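Local coordinates for CELL division protein FTSZ (Haloferax volcanii, PDB 4B46) that binds GTP as a tubulin-like cytoskeletal GTPase and controls cell shape, being essential for the rod-shaped cells needed for efficient swimming, at residues L165-D170 with R282-C287. Sequence-based numbering, arbitrary orientation.
Sequences LVFDND and RLTLPC. With GDP (guanosine-5'-diphosphate), chain B.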
loop_
_atom_site.group_PDB
_atom_site.type_symbol
_atom_site.label_atom_id
_atom_site.label_comp_id
_atom_site.label_asym_id
_atom_site.label_seq_id
_atom_site.Cartn_x
_atom_site.Cartn_y
_atom_site.Cartn_z
ATOM N N LEU A 165 4.150 -2.740 2.719
ATOM C CA LEU A 165 3.792 -1.346 2.905
ATOM C C LEU A 165 2.551 -1.332 3.782
ATOM O O LEU A 165 1.620 -2.102 3.547
ATOM C CB LEU A 165 3.447 -0.681 1.563
ATOM C CG LEU A 165 4.423 -0.530 0.370
ATOM C CD1 LEU A 165 5.436 0.569 0.603
ATOM C CD2 LEU A 165 5.137 -1.808 -0.028
ATOM N N VAL A 166 2.524 -0.453 4.778
ATOM C CA VAL A 166 1.420 -0.446 5.742
ATOM C C VAL A 166 0.708 0.907 5.786
ATOM O O VAL A 166 1.346 1.967 5.775
ATOM C CB VAL A 166 1.913 -0.837 7.156
ATOM C CG1 VAL A 166 0.775 -0.759 8.208
ATOM C CG2 VAL A 166 2.542 -2.222 7.136
ATOM N N PHE A 167 -0.618 0.854 5.818
ATOM C CA PHE A 167 -1.442 2.015 6.118
ATOM C C PHE A 167 -2.312 1.665 7.324
ATOM O O PHE A 167 -3.038 0.668 7.304
ATOM C CB PHE A 167 -2.305 2.417 4.915
ATOM C CG PHE A 167 -3.061 3.699 5.122
ATOM C CD1 PHE A 167 -4.293 3.700 5.764
ATOM C CD2 PHE A 167 -2.531 4.908 4.687
ATOM C CE1 PHE A 167 -4.990 4.883 5.969
ATOM C CE2 PHE A 167 -3.215 6.099 4.887
ATOM C CZ PHE A 167 -4.449 6.085 5.531
ATOM N N ASP A 168 -2.234 2.474 8.379
ATOM C CA ASP A 168 -2.964 2.186 9.615
ATOM C C ASP A 168 -4.235 3.040 9.716
ATOM O O ASP A 168 -4.154 4.238 9.988
ATOM C CB ASP A 168 -2.034 2.441 10.814
ATOM C CG ASP A 168 -2.605 1.935 12.139
ATOM O OD1 ASP A 168 -3.777 1.491 12.189
ATOM O OD2 ASP A 168 -1.862 1.973 13.144
ATOM N N ASN A 169 -5.406 2.434 9.502
ATOM C CA ASN A 169 -6.667 3.170 9.671
ATOM C C ASN A 169 -6.777 3.860 11.023
ATOM O O ASN A 169 -7.415 4.902 11.137
ATOM C CB ASN A 169 -7.889 2.257 9.515
ATOM C CG ASN A 169 -8.187 1.906 8.067
ATOM O OD1 ASN A 169 -7.624 2.491 7.133
ATOM N ND2 ASN A 169 -9.087 0.948 7.876
ATOM N N ASP A 170 -6.181 3.277 12.057
ATOM C CA ASP A 170 -6.332 3.853 13.394
ATOM C C ASP A 170 -5.705 5.255 13.497
ATOM O O ASP A 170 -6.148 6.086 14.291
ATOM C CB ASP A 170 -5.749 2.928 14.464
ATOM C CG ASP A 170 -6.117 3.367 15.868
ATOM O OD1 ASP A 170 -7.324 3.543 16.138
ATOM O OD2 ASP A 170 -5.206 3.539 16.706
ATOM N N ARG A 282 1.963 13.258 9.422
ATOM C CA ARG A 282 1.380 11.944 9.678
ATOM C C ARG A 282 1.811 10.931 8.610
ATOM O O ARG A 282 1.664 11.163 7.410
ATOM C CB ARG A 282 -0.139 12.046 9.753
ATOM C CG ARG A 282 -0.840 10.755 10.192
ATOM C CD ARG A 282 -2.331 10.977 10.287
ATOM N NE ARG A 282 -2.656 11.853 11.407
ATOM C CZ ARG A 282 -3.586 12.794 11.368
ATOM N NH1 ARG A 282 -4.284 12.981 10.254
ATOM N NH2 ARG A 282 -3.815 13.552 12.440
ATOM N N LEU A 283 2.366 9.816 9.068
ATOM C CA LEU A 283 2.787 8.728 8.192
ATOM C C LEU A 283 1.659 7.717 7.985
ATOM O O LEU A 283 0.755 7.628 8.803
ATOM C CB LEU A 283 3.981 8.018 8.818
ATOM C CG LEU A 283 5.137 8.955 9.183
ATOM C CD1 LEU A 283 6.288 8.128 9.709
ATOM C CD2 LEU A 283 5.572 9.791 7.973
ATOM N N THR A 284 1.724 6.955 6.898
ATOM C CA THR A 284 0.733 5.905 6.652
ATOM C C THR A 284 0.723 4.945 7.841
ATOM O O THR A 284 -0.342 4.592 8.359
ATOM C CB THR A 284 0.993 5.166 5.306
ATOM O OG1 THR A 284 2.299 4.574 5.305
ATOM C CG2 THR A 284 0.881 6.140 4.132
ATOM N N LEU A 285 1.921 4.562 8.285
ATOM C CA LEU A 285 2.117 3.866 9.554
ATOM C C LEU A 285 2.969 4.726 10.481
ATOM O O LEU A 285 4.152 4.912 10.230
ATOM C CB LEU A 285 2.809 2.506 9.345
ATOM C CG LEU A 285 3.245 1.773 10.630
ATOM C CD1 LEU A 285 2.042 1.371 11.521
ATOM C CD2 LEU A 285 4.100 0.554 10.298
ATOM N N PRO A 286 2.371 5.262 11.559
ATOM C CA PRO A 286 3.166 6.096 12.472
ATOM C C PRO A 286 4.316 5.317 13.105
ATOM O O PRO A 286 4.167 4.132 13.434
ATOM C CB PRO A 286 2.150 6.526 13.543
ATOM C CG PRO A 286 0.846 6.466 12.856
ATOM C CD PRO A 286 0.940 5.285 11.892
ATOM N N CYS A 287 5.462 5.979 13.233
ATOM C CA CYS A 287 6.651 5.398 13.838
ATOM C C CYS A 287 7.705 6.484 13.983
ATOM O O CYS A 287 7.527 7.597 13.499
ATOM C CB CYS A 287 7.200 4.255 12.971
ATOM S SG CYS A 287 7.725 4.736 11.303
HETATM P PB GDP B . -12.919 -8.884 4.308
HETATM O O1B GDP B . -13.444 -10.068 5.069
HETATM O O2B GDP B . -13.681 -8.640 3.025
HETATM O O3B GDP B . -11.453 -9.110 4.046
HETATM O O3A GDP B . -13.131 -7.654 5.309
HETATM P PA GDP B . -13.155 -6.120 4.861
HETATM O O1A GDP B . -12.196 -5.845 3.753
HETATM O O2A GDP B . -14.564 -5.707 4.536
HETATM O "O5'" GDP B . -12.700 -5.410 6.238
HETATM C "C5'" GDP B . -11.398 -5.719 6.741
HETATM C "C4'" GDP B . -10.822 -4.494 7.426
HETATM O "O4'" GDP B . -10.544 -3.490 6.465
HETATM C "C3'" GDP B . -11.826 -3.828 8.347
HETATM O "O3'" GDP B . -11.697 -4.418 9.633
HETATM C "C2'" GDP B . -11.432 -2.359 8.336
HETATM O "O2'" GDP B . -10.337 -2.127 9.226
HETATM C "C1'" GDP B . -10.820 -2.168 6.982
HETATM N N9 GDP B . -11.675 -1.598 5.932
HETATM C C8 GDP B . -12.869 -2.056 5.505
HETATM N N7 GDP B . -13.309 -1.315 4.453
HETATM C C5 GDP B . -12.354 -0.390 4.183
HETATM C C6 GDP B . -12.149 0.693 3.198
HETATM O O6 GDP B . -13.008 0.952 2.314
HETATM N N1 GDP B . -11.014 1.398 3.288
HETATM C C2 GDP B . -10.070 1.165 4.217
HETATM N N2 GDP B . -8.963 1.944 4.233
HETATM N N3 GDP B . -10.182 0.187 5.143
HETATM C C4 GDP B . -11.279 -0.599 5.160
#
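Val-166 O receives the hydroxyl of Thr-284, with OG1 as donor at 2.8 Å. The approach is almost in line with the carbonyl bond, at a C=O...OG1 angle of 166°. Thr-284 OG1 sits between its own backbone N and carbonyl carbon (chi1 59°), which turns the hydroxyl to the strand. The same OG1 also takes a hydrogen bond from Val-231 N. The side chain of Val-166 packs on Leu-285, with CG1 4.0 Å from Leu-285 CB. At Phe-167 the ring carbon CD2 lies 3.6 Å from Thr-284 CB, and the methyl CG2 is almost as near. The two side chains cross at about a right angle. Trp-172 stacks with the Phe-167 ring. Replacing Thr-284 by an alanine would probably leave Val-166 O without its hydroxyl donor and open a gap beside Phe-167. Strand 163-168 belongs to the parallel part of the sheet in the tubulin/FtsZ GTPase domain. Segment 282-287 lies in the loop after helix 265-280, in the C-terminal domain, so the contact appears to tie the two domains together. Asp-168 N donates to Thr-284 O at 2.8 Å, with a nearly straight N-H...O angle of 168°. Asp-168 CB is 4.3 Å from Pro-286 CD. Asp-168 OD2 forms a salt bridge with Arg-354, while OD1 accepts from Asp-170 N at 3.0 Å, closing an Asx turn. Within this turn Asn-169 CB is directed away from segment 282-287, and the amide meets the guanine of GDP. Asn-169 ND2 donates to GDP N3 at 3.0 Å, and Asn-169 OD1 accepts from GDP N2 at 3.2 Å.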